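Local coordinates for fructose-bisphosphate aldolase class I (Thermoproteus tenax, PDB 1W8S), which belongs to the DeoC/LacD family of class I aldolases, whose chain folds as a TIM barrel, here assembled with further copies of itself, at residues 75-83 with 91-99; 40-48 with 60-70. The protein carries 2 engineered substitutions. All blocks are in the same frame, centred on the assembly; numbering follows the deposited sequence.

Contact 1: 75-83 with 91-99; sequences LILKLNGKT and VSVANCSVE
Leu77 reaches Cys96 with the end of one branch, CD1 to SG, the first touch between barrel strand 75-81 and the return run 91-99 of its hairpin. Next, the ammonium end of Lys78 reaches forward along its own segment: NZ donates to Asn80 O at 3.1 Å from above the carbonyl plane, with weak, long ion pairs to Asp24, Glu28 and Glu144. Leu79 does the most packing. Its CG stands beside the backbone N (chi1 -60°), which carries CD2 to Cys96 CB (3.9 Å) and CD1 obliquely toward Val98 CG2 (4.1 Å). Its carbonyl binds as well: Asn95 N donates to Leu79 O over 2.8 Å, nearly straight at 164°, while the CA-H of Ala94 leans on the same oxygen. Asn80 turns its amide across to Ser92. Its CG lies between backbone N and carbonyl carbon, and ND2 donates to Ser92 O at 3.0 Å, in its own amide plane but from above that of the carbonyl; ND2 also donates to Thr112 O of strand 108-113, so two acceptors, one on each neighbouring run, fix the amide's rotation. At Gly81 water does the joining: one molecule donates to both Gly81 O and Val93 O and accepts from Asn95 ND2, and another links Gly81 O to Val93 N. Lys82 lays CB over Val91 O (3.4 Å), then its chain bends twice and NZ returns to Thr83 O (2.9 Å). Around the hairpin, Leu79 also packs against Val109 of strand 108-113 and Ile130 of helix 120-137, Leu77 touches Ala65 and Cys96 touches Arg62, both on helix 62-68, and Thr83 bonds Glu120 of the second subunit.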
ATOM      1  N   LEU E  75      -2.023  21.924 -24.761  1.00 13.17           N
ATOM      2  CA  LEU E  75      -1.764  20.538 -24.396  1.00 12.42           C
ATOM      3  C   LEU E  75      -2.528  20.168 -23.122  1.00 12.88           C
ATOM      4  O   LEU E  75      -2.478  20.899 -22.154  1.00 12.75           O
ATOM      5  CB  LEU E  75      -0.273  20.360 -24.162  1.00 11.61           C
ATOM      6  CG  LEU E  75       0.185  19.103 -23.435  1.00 12.19           C
ATOM      7  CD1 LEU E  75      -0.088  17.878 -24.264  1.00 13.43           C
ATOM      8  CD2 LEU E  75       1.663  19.222 -23.100  1.00 14.62           C
ATOM      9  N   ILE E  76      -3.216  19.024 -23.169  1.00 13.17           N
ATOM     10  CA  ILE E  76      -3.770  18.350 -22.021  1.00 12.65           C
ATOM     11  C   ILE E  76      -2.858  17.155 -21.794  1.00 13.00           C
ATOM     12  O   ILE E  76      -2.729  16.288 -22.664  1.00 12.92           O
ATOM     13  CB  ILE E  76      -5.192  17.905 -22.285  1.00 13.63           C
ATOM     14  CG1 ILE E  76      -6.049  19.110 -22.674  1.00 13.08           C
ATOM     15  CG2 ILE E  76      -5.773  17.196 -21.056  1.00 13.86           C
ATOM     16  CD1 ILE E  76      -7.518  18.777 -22.946  1.00 15.08           C
ATOM     17  N   LEU E  77      -2.166  17.156 -20.660  1.00 12.17           N
ATOM     18  CA  LEU E  77      -1.274  16.057 -20.269  1.00 12.49           C
ATOM     19  C   LEU E  77      -2.087  14.989 -19.539  1.00 12.84           C
ATOM     20  O   LEU E  77      -2.643  15.211 -18.449  1.00 13.03           O
ATOM     21  CB  LEU E  77      -0.140  16.584 -19.426  1.00 12.66           C
ATOM     22  CG  LEU E  77       1.154  15.820 -19.233  1.00 15.35           C
ATOM     23  CD1 LEU E  77       0.936  14.372 -18.970  1.00 16.98           C
ATOM     24  CD2 LEU E  77       1.996  15.987 -20.464  1.00 19.18           C
ATOM     25  N   LYS E  78      -2.235  13.849 -20.210  1.00 12.72           N
ATOM     26  CA  LYS E  78      -2.904  12.673 -19.690  1.00 13.23           C
ATOM     27  C   LYS E  78      -1.977  12.000 -18.686  1.00 12.30           C
ATOM     28  O   LYS E  78      -0.919  11.493 -19.069  1.00 13.24           O
ATOM     29  CB  LYS E  78      -3.159  11.708 -20.853  1.00 12.91           C
ATOM     30  CG  LYS E  78      -3.822  10.390 -20.478  1.00 18.39           C
ATOM     31  CD  LYS E  78      -5.023  10.622 -19.664  1.00 24.45           C
ATOM     32  CE  LYS E  78      -5.863   9.347 -19.475  1.00 27.75           C
ATOM     33  NZ  LYS E  78      -5.097   8.123 -19.454  1.00 28.18           N
ATOM     34  N   LEU E  79      -2.332  12.064 -17.408  1.00 12.48           N
ATOM     35  CA  LEU E  79      -1.395  11.718 -16.326  1.00 13.00           C
ATOM     36  C   LEU E  79      -1.275  10.226 -16.067  1.00 13.52           C
ATOM     37  O   LEU E  79      -0.212   9.772 -15.666  1.00 14.04           O
ATOM     38  CB  LEU E  79      -1.751  12.402 -14.993  1.00 13.92           C
ATOM     39  CG  LEU E  79      -1.758  13.924 -15.025  1.00 14.22           C
ATOM     40  CD1 LEU E  79      -2.513  14.417 -13.811  1.00 13.36           C
ATOM     41  CD2 LEU E  79      -0.359  14.452 -15.020  1.00 14.61           C
ATOM     42  N   ASN E  80      -2.356   9.474 -16.247  1.00 13.55           N
ATOM     43  CA  ASN E  80      -2.321   8.055 -15.958  1.00 14.34           C
ATOM     44  C   ASN E  80      -2.310   7.279 -17.256  1.00 15.77           C
ATOM     45  O   ASN E  80      -2.212   7.864 -18.318  1.00 19.97           O
ATOM     46  CB  ASN E  80      -3.383   7.565 -14.944  1.00 13.34           C
ATOM     47  CG  ASN E  80      -4.829   7.921 -15.294  1.00 13.67           C
ATOM     48  OD1 ASN E  80      -5.104   8.708 -16.198  1.00 11.96           O
ATOM     49  ND2 ASN E  80      -5.760   7.379 -14.505  1.00 14.22           N
ATOM     50  N   GLY E  81      -2.369   5.969 -17.186  1.00 14.84           N
ATOM     51  CA  GLY E  81      -2.413   5.167 -18.397  1.00 13.92           C
ATOM     52  C   GLY E  81      -2.237   3.715 -18.077  1.00 13.07           C
ATOM     53  O   GLY E  81      -1.542   3.344 -17.113  1.00 13.74           O
ATOM     54  N   LYS E  82      -2.966   2.884 -18.820  1.00 12.69           N
ATOM     55  CA  LYS E  82      -2.904   1.433 -18.717  1.00 11.67           C
ATOM     56  C   LYS E  82      -2.928   0.854 -20.128  1.00 11.91           C
ATOM     57  O   LYS E  82      -3.191   1.568 -21.078  1.00 12.50           O
ATOM     58  CB  LYS E  82      -4.075   0.872 -17.905  1.00 13.02           C
ATOM     59  CG  LYS E  82      -5.473   1.045 -18.546  1.00 11.99           C
ATOM     60  CD  LYS E  82      -6.526   0.113 -17.957  1.00 14.20           C
ATOM     61  CE  LYS E  82      -6.545  -1.255 -18.581  1.00 18.89           C
ATOM     62  NZ  LYS E  82      -7.075  -1.292 -20.013  1.00 17.29           N
ATOM     63  N   THR E  83      -2.708  -0.453 -20.239  1.00 11.76           N
ATOM     64  CA  THR E  83      -2.697  -1.149 -21.519  1.00 11.10           C
ATOM     65  C   THR E  83      -3.872  -2.073 -21.628  1.00 11.34           C
ATOM     66  O   THR E  83      -4.473  -2.466 -20.619  1.00 11.56           O
ATOM     67  CB  THR E  83      -1.405  -1.995 -21.683  1.00 10.89           C
ATOM     68  OG1 THR E  83      -1.452  -3.117 -20.806  1.00 10.19           O
ATOM     69  CG2 THR E  83      -0.188  -1.221 -21.258  1.00 10.72           C
ATOM     70  N   VAL E  91      -7.605  -0.590 -13.840  1.00 13.24           N
ATOM     71  CA  VAL E  91      -6.913   0.371 -13.014  1.00 13.25           C
ATOM     72  C   VAL E  91      -5.895   1.100 -13.867  1.00 12.64           C
ATOM     73  O   VAL E  91      -5.253   0.509 -14.723  1.00 12.33           O
ATOM     74  CB  VAL E  91      -6.274  -0.326 -11.800  1.00 14.09           C
ATOM     75  CG1 VAL E  91      -5.120  -1.177 -12.219  1.00 14.51           C
ATOM     76  CG2 VAL E  91      -5.859   0.691 -10.737  1.00 16.94           C
ATOM     77  N   SER E  92      -5.782   2.395 -13.652  1.00 11.84           N
ATOM     78  CA  SER E  92      -4.853   3.243 -14.410  1.00 11.76           C
ATOM     79  C   SER E  92      -4.221   4.224 -13.404  1.00 12.78           C
ATOM     80  O   SER E  92      -4.946   5.018 -12.810  1.00 13.23           O
ATOM     81  CB  SER E  92      -5.609   4.004 -15.481  1.00 11.26           C
ATOM     82  OG  SER E  92      -4.723   4.738 -16.342  1.00 12.98           O
ATOM     83  N   VAL E  93      -2.912   4.103 -13.159  1.00 12.41           N
ATOM     84  CA  VAL E  93      -2.245   4.956 -12.174  1.00 12.82           C
ATOM     85  C   VAL E  93      -1.395   6.035 -12.843  1.00 13.09           C
ATOM     86  O   VAL E  93      -0.962   5.896 -13.981  1.00 12.94           O
ATOM     87  CB  VAL E  93      -1.356   4.154 -11.209  1.00 12.98           C
ATOM     88  CG1 VAL E  93      -2.143   3.137 -10.459  1.00 14.29           C
ATOM     89  CG2 VAL E  93      -0.239   3.507 -11.931  1.00 15.05           C
ATOM     90  N   ALA E  94      -1.150   7.107 -12.104  1.00 13.02           N
ATOM     91  CA  ALA E  94      -0.394   8.222 -12.622  1.00 12.51           C
ATOM     92  C   ALA E  94       1.023   7.820 -12.908  1.00 12.22           C
ATOM     93  O   ALA E  94       1.662   7.141 -12.102  1.00 12.60           O
ATOM     94  CB  ALA E  94      -0.410   9.389 -11.616  1.00 12.25           C
ATOM     95  N   ASN E  95       1.515   8.203 -14.075  1.00 12.88           N
ATOM     96  CA  ASN E  95       2.930   8.048 -14.409  1.00 11.90           C
ATOM     97  C   ASN E  95       3.643   9.400 -14.458  1.00 11.82           C
ATOM     98  O   ASN E  95       4.821   9.485 -14.862  1.00 10.25           O
ATOM     99  CB  ASN E  95       3.116   7.319 -15.751  1.00 12.43           C
ATOM    100  CG  ASN E  95       2.443   8.007 -16.883  1.00 13.42           C
ATOM    101  OD1 ASN E  95       2.852   9.092 -17.294  1.00 15.04           O
ATOM    102  ND2 ASN E  95       1.401   7.384 -17.415  1.00 10.21           N
ATOM    103  N   CYS E  96       2.922  10.442 -14.079  1.00 12.38           N
ATOM    104  CA  CYS E  96       3.362  11.842 -14.140  1.00 12.12           C
ATOM    105  C   CYS E  96       2.641  12.617 -13.070  1.00 13.23           C
ATOM    106  O   CYS E  96       1.471  12.317 -12.786  1.00 14.03           O
ATOM    107  CB  CYS E  96       3.002  12.435 -15.501  1.00 13.39           C
ATOM    108  SG  CYS E  96       3.751  14.033 -15.906  1.00 14.68           S
ATOM    109  N   SER E  97       3.308  13.634 -12.514  1.00 12.76           N
ATOM    110  CA  SER E  97       2.707  14.565 -11.553  1.00 12.69           C
ATOM    111  C   SER E  97       2.197  15.785 -12.264  1.00 12.38           C
ATOM    112  O   SER E  97       2.614  16.088 -13.409  1.00 13.99           O
ATOM    113  CB  SER E  97       3.720  15.028 -10.522  1.00 12.79           C
ATOM    114  OG  SER E  97       4.820  15.691 -11.091  1.00 12.73           O
ATOM    115  N   VAL E  98       1.311  16.513 -11.603  1.00 11.56           N
ATOM    116  CA  VAL E  98       0.850  17.784 -12.120  1.00 10.89           C
ATOM    117  C   VAL E  98       2.006  18.749 -12.235  1.00 11.45           C
ATOM    118  O   VAL E  98       2.078  19.506 -13.188  1.00 11.38           O
ATOM    119  CB  VAL E  98      -0.235  18.369 -11.202  1.00 10.77           C
ATOM    120  CG1 VAL E  98      -0.543  19.807 -11.554  1.00 11.44           C
ATOM    121  CG2 VAL E  98      -1.480  17.481 -11.269  1.00 11.82           C
ATOM    122  N   GLU E  99       2.917  18.753 -11.264  1.00 11.59           N
ATOM    123  CA  GLU E  99       4.048  19.697 -11.329  1.00 10.97           C
ATOM    124  C   GLU E  99       4.881  19.444 -12.612  1.00 12.53           C
ATOM    125  O   GLU E  99       5.312  20.381 -13.297  1.00 11.00           O
ATOM    126  CB  GLU E  99       4.915  19.592 -10.064  1.00 11.33           C
ATOM    127  CG  GLU E  99       6.184  20.429 -10.131  1.00 11.87           C
ATOM    128  CD  GLU E  99       7.027  20.441  -8.850  1.00 14.14           C
ATOM    129  OE1 GLU E  99       6.519  20.102  -7.778  1.00 14.62           O
ATOM    130  OE2 GLU E  99       8.177  20.870  -8.954  1.00 14.40           O
TER
HETATM  131  O   HOH W   1       1.639  10.743 -18.918  1.00 20.26           O
HETATM  132  O   HOH W   2      -6.257   5.008 -18.390  1.00 20.29           O
HETATM  133  O   HOH W   3      -1.679   1.919 -14.810  1.00 16.06           O
HETATM  134  O   HOH W   4       0.540   4.853 -16.032  1.00 17.64           O

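Contact 2: 40-48 with 60-70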
ATOM      1  N   SER E  40      -0.015   8.351 -38.580  1.00 13.40           N
ATOM      2  CA  SER E  40      -0.571   8.566 -37.232  1.00 12.83           C
ATOM      3  C   SER E  40       0.319   8.124 -36.054  1.00 12.44           C
ATOM      4  O   SER E  40       0.071   8.559 -34.924  1.00 11.62           O
ATOM      5  CB  SER E  40      -1.955   7.910 -37.081  1.00 11.82           C
ATOM      6  OG  SER E  40      -1.890   6.496 -37.096  1.00 12.34           O
ATOM      7  N   ALA E  41       1.291   7.254 -36.315  1.00 12.28           N
ATOM      8  CA  ALA E  41       2.339   6.899 -35.329  1.00 12.91           C
ATOM      9  C   ALA E  41       3.349   7.998 -35.057  1.00 13.30           C
ATOM     10  O   ALA E  41       4.076   7.938 -34.077  1.00 13.24           O
ATOM     11  CB  ALA E  41       3.105   5.665 -35.797  1.00 13.33           C
ATOM     12  N   ASP E  42       3.413   8.989 -35.933  1.00 13.46           N
ATOM     13  CA  ASP E  42       4.340  10.111 -35.795  1.00 13.47           C
ATOM     14  C   ASP E  42       3.643  11.274 -35.059  1.00 12.87           C
ATOM     15  O   ASP E  42       2.712  11.895 -35.630  1.00 12.36           O
ATOM     16  CB  ASP E  42       4.775  10.554 -37.205  1.00 13.85           C
ATOM     17  CG  ASP E  42       5.773  11.688 -37.177  1.00 15.19           C
ATOM     18  OD1 ASP E  42       6.098  12.183 -36.070  1.00 14.38           O
ATOM     19  OD2 ASP E  42       6.311  12.112 -38.221  1.00 16.06           O
ATOM     20  N   PRO E  43       4.040  11.570 -33.806  1.00 12.64           N
ATOM     21  CA  PRO E  43       3.411  12.660 -33.071  1.00 12.62           C
ATOM     22  C   PRO E  43       3.543  14.021 -33.769  1.00 13.41           C
ATOM     23  O   PRO E  43       2.655  14.864 -33.595  1.00 13.21           O
ATOM     24  CB  PRO E  43       4.118  12.631 -31.699  1.00 13.51           C
ATOM     25  CG  PRO E  43       4.643  11.301 -31.566  1.00 12.32           C
ATOM     26  CD  PRO E  43       5.116  10.951 -33.006  1.00 12.42           C
ATOM     27  N   GLU E  44       4.593  14.232 -34.571  1.00 13.77           N
ATOM     28  CA  GLU E  44       4.713  15.470 -35.339  1.00 14.65           C
ATOM     29  C   GLU E  44       3.552  15.636 -36.317  1.00 14.11           C
ATOM     30  O   GLU E  44       3.043  16.731 -36.493  1.00 14.91           O
ATOM     31  CB  GLU E  44       6.050  15.549 -36.094  1.00 15.78           C
ATOM     32  CG  GLU E  44       7.284  15.503 -35.192  1.00 18.91           C
ATOM     33  CD  GLU E  44       8.617  15.710 -35.935  1.00 23.88           C
ATOM     34  OE1 GLU E  44       9.646  15.826 -35.244  1.00 30.23           O
ATOM     35  OE2 GLU E  44       8.656  15.726 -37.188  1.00 27.67           O
ATOM     36  N   TYR E  45       3.138  14.544 -36.951  1.00 13.21           N
ATOM     37  CA  TYR E  45       1.987  14.544 -37.849  1.00 12.55           C
ATOM     38  C   TYR E  45       0.714  14.914 -37.091  1.00 12.31           C
ATOM     39  O   TYR E  45      -0.088  15.687 -37.567  1.00 10.42           O
ATOM     40  CB  TYR E  45       1.846  13.162 -38.488  1.00 12.93           C
ATOM     41  CG  TYR E  45       0.546  12.908 -39.181  1.00 13.00           C
ATOM     42  CD1 TYR E  45       0.333  13.339 -40.501  1.00 14.17           C
ATOM     43  CD2 TYR E  45      -0.463  12.231 -38.541  1.00 11.89           C
ATOM     44  CE1 TYR E  45      -0.871  13.081 -41.132  1.00 14.23           C
ATOM     45  CE2 TYR E  45      -1.657  11.979 -39.153  1.00 12.31           C
ATOM     46  CZ  TYR E  45      -1.870  12.408 -40.440  1.00 15.60           C
ATOM     47  OH  TYR E  45      -3.084  12.111 -41.019  1.00 17.26           O
ATOM     48  N   ILE E  46       0.549  14.350 -35.901  1.00 11.15           N
ATOM     49  CA  ILE E  46      -0.603  14.656 -35.047  1.00 11.30           C
ATOM     50  C   ILE E  46      -0.699  16.156 -34.671  1.00 11.88           C
ATOM     51  O   ILE E  46      -1.787  16.742 -34.676  1.00 10.44           O
ATOM     52  CB  ILE E  46      -0.568  13.797 -33.784  1.00 11.59           C
ATOM     53  CG1 ILE E  46      -0.661  12.305 -34.141  1.00 12.15           C
ATOM     54  CG2 ILE E  46      -1.681  14.192 -32.815  1.00 10.91           C
ATOM     55  CD1 ILE E  46      -1.948  11.895 -34.821  1.00 13.91           C
ATOM     56  N   LEU E  47       0.433  16.763 -34.347  1.00 12.69           N
ATOM     57  CA  LEU E  47       0.458  18.201 -34.062  1.00 14.22           C
ATOM     58  C   LEU E  47       0.105  19.050 -35.279  1.00 14.71           C
ATOM     59  O   LEU E  47      -0.633  20.030 -35.168  1.00 14.77           O
ATOM     60  CB  LEU E  47       1.836  18.617 -33.527  1.00 14.46           C
ATOM     61  CG  LEU E  47       2.124  18.207 -32.091  1.00 14.81           C
ATOM     62  CD1 LEU E  47       3.590  18.335 -31.821  1.00 15.59           C
ATOM     63  CD2 LEU E  47       1.343  19.058 -31.087  1.00 14.77           C
ATOM     64  N   ARG E  48       0.637  18.685 -36.441  1.00 16.16           N
ATOM     65  CA  ARG E  48       0.373  19.431 -37.669  1.00 16.41           C
ATOM     66  C   ARG E  48      -1.100  19.332 -38.024  1.00 15.96           C
ATOM     67  O   ARG E  48      -1.716  20.302 -38.456  1.00 15.75           O
ATOM     68  CB  ARG E  48       1.200  18.880 -38.833  1.00 17.82           C
ATOM     69  CG  ARG E  48       2.669  19.310 -38.862  1.00 20.67           C
ATOM     70  CD  ARG E  48       3.322  19.158 -40.251  1.00 24.61           C
ATOM     71  NE  ARG E  48       3.107  17.813 -40.806  1.00 28.41           N
ATOM     72  CZ  ARG E  48       3.850  16.735 -40.530  1.00 30.04           C
ATOM     73  NH1 ARG E  48       4.894  16.802 -39.704  1.00 32.65           N
ATOM     74  NH2 ARG E  48       3.540  15.568 -41.083  1.00 31.59           N
ATOM     75  N   PHE E  60      -1.725  14.285 -24.786  1.00 12.49           N
ATOM     76  CA  PHE E  60      -0.513  13.457 -24.878  1.00 12.40           C
ATOM     77  C   PHE E  60      -0.198  12.858 -23.488  1.00 12.49           C
ATOM     78  O   PHE E  60      -0.447  13.499 -22.474  1.00 12.21           O
ATOM     79  CB  PHE E  60       0.724  14.286 -25.238  1.00 12.97           C
ATOM     80  CG  PHE E  60       0.814  14.778 -26.679  1.00 12.35           C
ATOM     81  CD1 PHE E  60      -0.021  14.318 -27.696  1.00 11.80           C
ATOM     82  CD2 PHE E  60       1.820  15.685 -27.012  1.00 12.87           C
ATOM     83  CE1 PHE E  60       0.116  14.790 -28.975  1.00 13.76           C
ATOM     84  CE2 PHE E  60       1.978  16.149 -28.293  1.00 11.02           C
ATOM     85  CZ  PHE E  60       1.122  15.704 -29.284  1.00 13.96           C
ATOM     86  N   GLN E  61       0.397  11.667 -23.479  1.00 11.99           N
ATOM     87  CA  GLN E  61       1.110  11.149 -22.291  1.00 12.97           C
ATOM     88  C   GLN E  61       2.430  11.892 -22.166  1.00 12.10           C
ATOM     89  O   GLN E  61       2.913  12.513 -23.113  1.00 12.24           O
ATOM     90  CB  GLN E  61       1.393   9.651 -22.414  1.00 13.26           C
ATOM     91  CG  GLN E  61       0.206   8.766 -22.677  1.00 15.24           C
ATOM     92  CD  GLN E  61      -0.587   8.449 -21.445  1.00 20.52           C
ATOM     93  OE1 GLN E  61      -0.093   8.576 -20.304  1.00 20.73           O
ATOM     94  NE2 GLN E  61      -1.817   8.002 -21.660  1.00 19.11           N
ATOM     95  N   ARG E  62       3.035  11.806 -20.991  1.00 12.27           N
ATOM     96  CA  ARG E  62       4.232  12.560 -20.666  1.00 11.95           C
ATOM     97  C   ARG E  62       5.402  12.350 -21.602  1.00 10.91           C
ATOM     98  O   ARG E  62       6.121  13.279 -21.865  1.00 11.18           O
ATOM     99  CB  ARG E  62       4.700  12.248 -19.248  1.00 13.43           C
ATOM    100  CG  ARG E  62       5.219  10.801 -19.039  1.00 14.94           C
ATOM    101  CD  ARG E  62       5.965  10.582 -17.708  1.00 15.93           C
ATOM    102  NE  ARG E  62       6.998  11.604 -17.509  1.00 14.72           N
ATOM    103  CZ  ARG E  62       7.371  12.053 -16.311  1.00 15.20           C
ATOM    104  NH1 ARG E  62       6.868  11.524 -15.198  1.00 14.45           N
ATOM    105  NH2 ARG E  62       8.277  13.004 -16.216  1.00 13.87           N
ATOM    106  N   GLY E  63       5.563  11.160 -22.142  1.00 10.69           N
ATOM    107  CA  GLY E  63       6.739  10.866 -22.964  1.00 10.96           C
ATOM    108  C   GLY E  63       6.644  11.544 -24.329  1.00 10.90           C
ATOM    109  O   GLY E  63       7.623  12.048 -24.858  1.00 12.20           O
ATOM    110  N   ILE E  64       5.447  11.506 -24.911  1.00 11.59           N
ATOM    111  CA  ILE E  64       5.169  12.202 -26.144  1.00 11.92           C
ATOM    112  C   ILE E  64       5.231  13.709 -25.944  1.00 11.80           C
ATOM    113  O   ILE E  64       5.761  14.416 -26.779  1.00 12.71           O
ATOM    114  CB  ILE E  64       3.768  11.806 -26.712  1.00 11.45           C
ATOM    115  CG1 ILE E  64       3.650  10.297 -26.941  1.00 10.72           C
ATOM    116  CG2 ILE E  64       3.438  12.603 -27.976  1.00 12.79           C
ATOM    117  CD1 ILE E  64       4.553   9.737 -27.925  1.00 11.67           C
ATOM    118  N   ALA E  65       4.654  14.216 -24.869  1.00 12.23           N
ATOM    119  CA  ALA E  65       4.803  15.652 -24.573  1.00 11.81           C
ATOM    120  C   ALA E  65       6.290  16.049 -24.453  1.00 12.03           C
ATOM    121  O   ALA E  65       6.710  17.060 -25.002  1.00 12.01           O
ATOM    122  CB  ALA E  65       4.058  16.025 -23.335  1.00 11.50           C
ATOM    123  N   GLU E  66       7.092  15.271 -23.722  1.00 11.89           N
ATOM    124  CA  GLU E  66       8.492  15.662 -23.476  1.00 12.61           C
ATOM    125  C   GLU E  66       9.258  15.689 -24.770  1.00 13.42           C
ATOM    126  O   GLU E  66      10.035  16.593 -25.009  1.00 12.82           O
ATOM    127  CB  GLU E  66       9.188  14.681 -22.513  1.00 12.77           C
ATOM    128  CG  GLU E  66      10.623  15.031 -22.150  1.00 17.05           C
ATOM    129  CD  GLU E  66      11.217  14.015 -21.194  1.00 23.28           C
ATOM    130  OE1 GLU E  66      11.550  12.912 -21.623  1.00 30.22           O
ATOM    131  OE2 GLU E  66      11.334  14.322 -20.001  1.00 26.60           O
ATOM    132  N   LYS E  67       9.068  14.651 -25.584  1.00 12.86           N
ATOM    133  CA  LYS E  67       9.900  14.454 -26.785  1.00 13.87           C
ATOM    134  C   LYS E  67       9.436  15.265 -27.996  1.00 13.22           C
ATOM    135  O   LYS E  67      10.236  15.575 -28.889  1.00 12.76           O
ATOM    136  CB  LYS E  67       9.938  12.948 -27.128  1.00 13.90           C
ATOM    137  CG  LYS E  67      11.196  12.228 -26.712  1.00 17.19           C
ATOM    138  CD  LYS E  67      11.356  12.211 -25.254  1.00 18.19           C
ATOM    139  CE  LYS E  67      12.533  11.330 -24.781  1.00 18.06           C
ATOM    140  NZ  LYS E  67      12.231  10.974 -23.331  1.00 14.54           N
ATOM    141  N   TYR E  68       8.145  15.589 -28.043  1.00 13.22           N
ATOM    142  CA  TYR E  68       7.529  16.178 -29.242  1.00 12.61           C
ATOM    143  C   TYR E  68       6.779  17.500 -29.088  1.00 13.62           C
ATOM    144  O   TYR E  68       6.640  18.236 -30.069  1.00 13.07           O
ATOM    145  CB  TYR E  68       6.552  15.173 -29.871  1.00 12.75           C
ATOM    146  CG  TYR E  68       7.231  13.947 -30.436  1.00 11.67           C
ATOM    147  CD1 TYR E  68       7.722  13.934 -31.742  1.00 13.32           C
ATOM    148  CD2 TYR E  68       7.399  12.815 -29.668  1.00 11.58           C
ATOM    149  CE1 TYR E  68       8.346  12.816 -32.250  1.00 11.89           C
ATOM    150  CE2 TYR E  68       8.021  11.706 -30.174  1.00 12.57           C
ATOM    151  CZ  TYR E  68       8.490  11.709 -31.460  1.00 13.67           C
ATOM    152  OH  TYR E  68       9.103  10.592 -31.957  1.00 12.85           O
ATOM    153  N   TYR E  69       6.252  17.790 -27.898  1.00 13.60           N
ATOM    154  CA  TYR E  69       5.406  18.964 -27.752  1.00 13.92           C
ATOM    155  C   TYR E  69       6.210  20.206 -28.012  1.00 14.33           C
ATOM    156  O   TYR E  69       7.313  20.350 -27.494  1.00 15.22           O
ATOM    157  CB  TYR E  69       4.771  19.073 -26.378  1.00 14.25           C
ATOM    158  CG  TYR E  69       3.792  20.217 -26.316  1.00 14.87           C
ATOM    159  CD1 TYR E  69       2.698  20.275 -27.193  1.00 13.59           C
ATOM    160  CD2 TYR E  69       3.965  21.254 -25.410  1.00 14.64           C
ATOM    161  CE1 TYR E  69       1.781  21.313 -27.141  1.00 12.78           C
ATOM    162  CE2 TYR E  69       3.072  22.313 -25.360  1.00 16.13           C
ATOM    163  CZ  TYR E  69       1.972  22.343 -26.198  1.00 15.83           C
ATOM    164  OH  TYR E  69       1.118  23.420 -26.081  1.00 12.89           O
ATOM    165  N   ASP E  70       5.646  21.070 -28.846  1.00 14.43           N
ATOM    166  CA  ASP E  70       6.337  22.235 -29.418  1.00 15.76           C
ATOM    167  C   ASP E  70       5.577  23.547 -29.160  1.00 15.42           C
ATOM    168  O   ASP E  70       5.879  24.590 -29.761  1.00 15.74           O
ATOM    169  CB  ASP E  70       6.558  22.011 -30.926  1.00 15.52           C
ATOM    170  CG  ASP E  70       5.257  21.997 -31.728  1.00 16.07           C
ATOM    171  OD1 ASP E  70       4.125  22.050 -31.161  1.00 14.05           O
ATOM    172  OD2 ASP E  70       5.280  21.918 -32.961  1.00 19.69           O
TER
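Pro43 sets the CB-CG-CD side of its ring, somewhat tilted, over one face of Tyr68, joining two outer helices of the TIM barrel: helix 43-53, and helix 62-68, which follows the next strand. Segments 43-48 and 62-68 run almost perpendicular, 82° apart with axes 11.1 Å from each other; the first turn of helix 43-53 meets the last turn of helix 62-68. The proline ring is the main bump. Its CG sits 3.6 Å from the centroid of the Tyr68 ring, only 10° off the normal, a CH-pi contact, while CB presses on Ile64 CG2 (3.8 Å) in the angle between tyrosine and isoleucine. Glu44 lays CG against the edge of the same ring, at CD1. Beyond the ring, Tyr68 OH is hydrogen-bonded to Lys196 N of the second subunit. One turn on, Leu47 is the second bump, its fork set between Phe60, Tyr69 and the chain at 68-70. CD2 comes to Phe60 CZ (3.8 Å) and to the edge of Tyr69; Ile46 CG2 adds to the edge of Phe60. Within its own segment, Phe60 has Ile64 CG2 above the centre of one face, so the same methyl touches proline and phenyl ring in directions roughly at right angles. Asp70 comes from the opposite direction and sets its carboxylate beside Leu47 CD1; its OD1 is hydrogen-bonded to Ser72. The leucine's CD1 branch ends 3.5 Å from Tyr68 O.

How the contacts relate
Helix 62-68 is part of contact 2 and borders contact 1, which joins the following strand 75-81 to its hairpin partner. Contact 1 is the more buried and is mixed: backbone and amide bonds and bridging waters toward the end of the strand, beside the packing of a leucine. Contact 2, partly exposed nearer the outside, has no hydrogen bond between its segments and relies on rings and branched side chains. They meet directly: Lys78 N probably bonds Phe60 O, pairing neighbouring barrel strands, and Arg62 NH1 probably bonds Asn95 O, joining the helix start to the hairpin. Each also touches the second subunit.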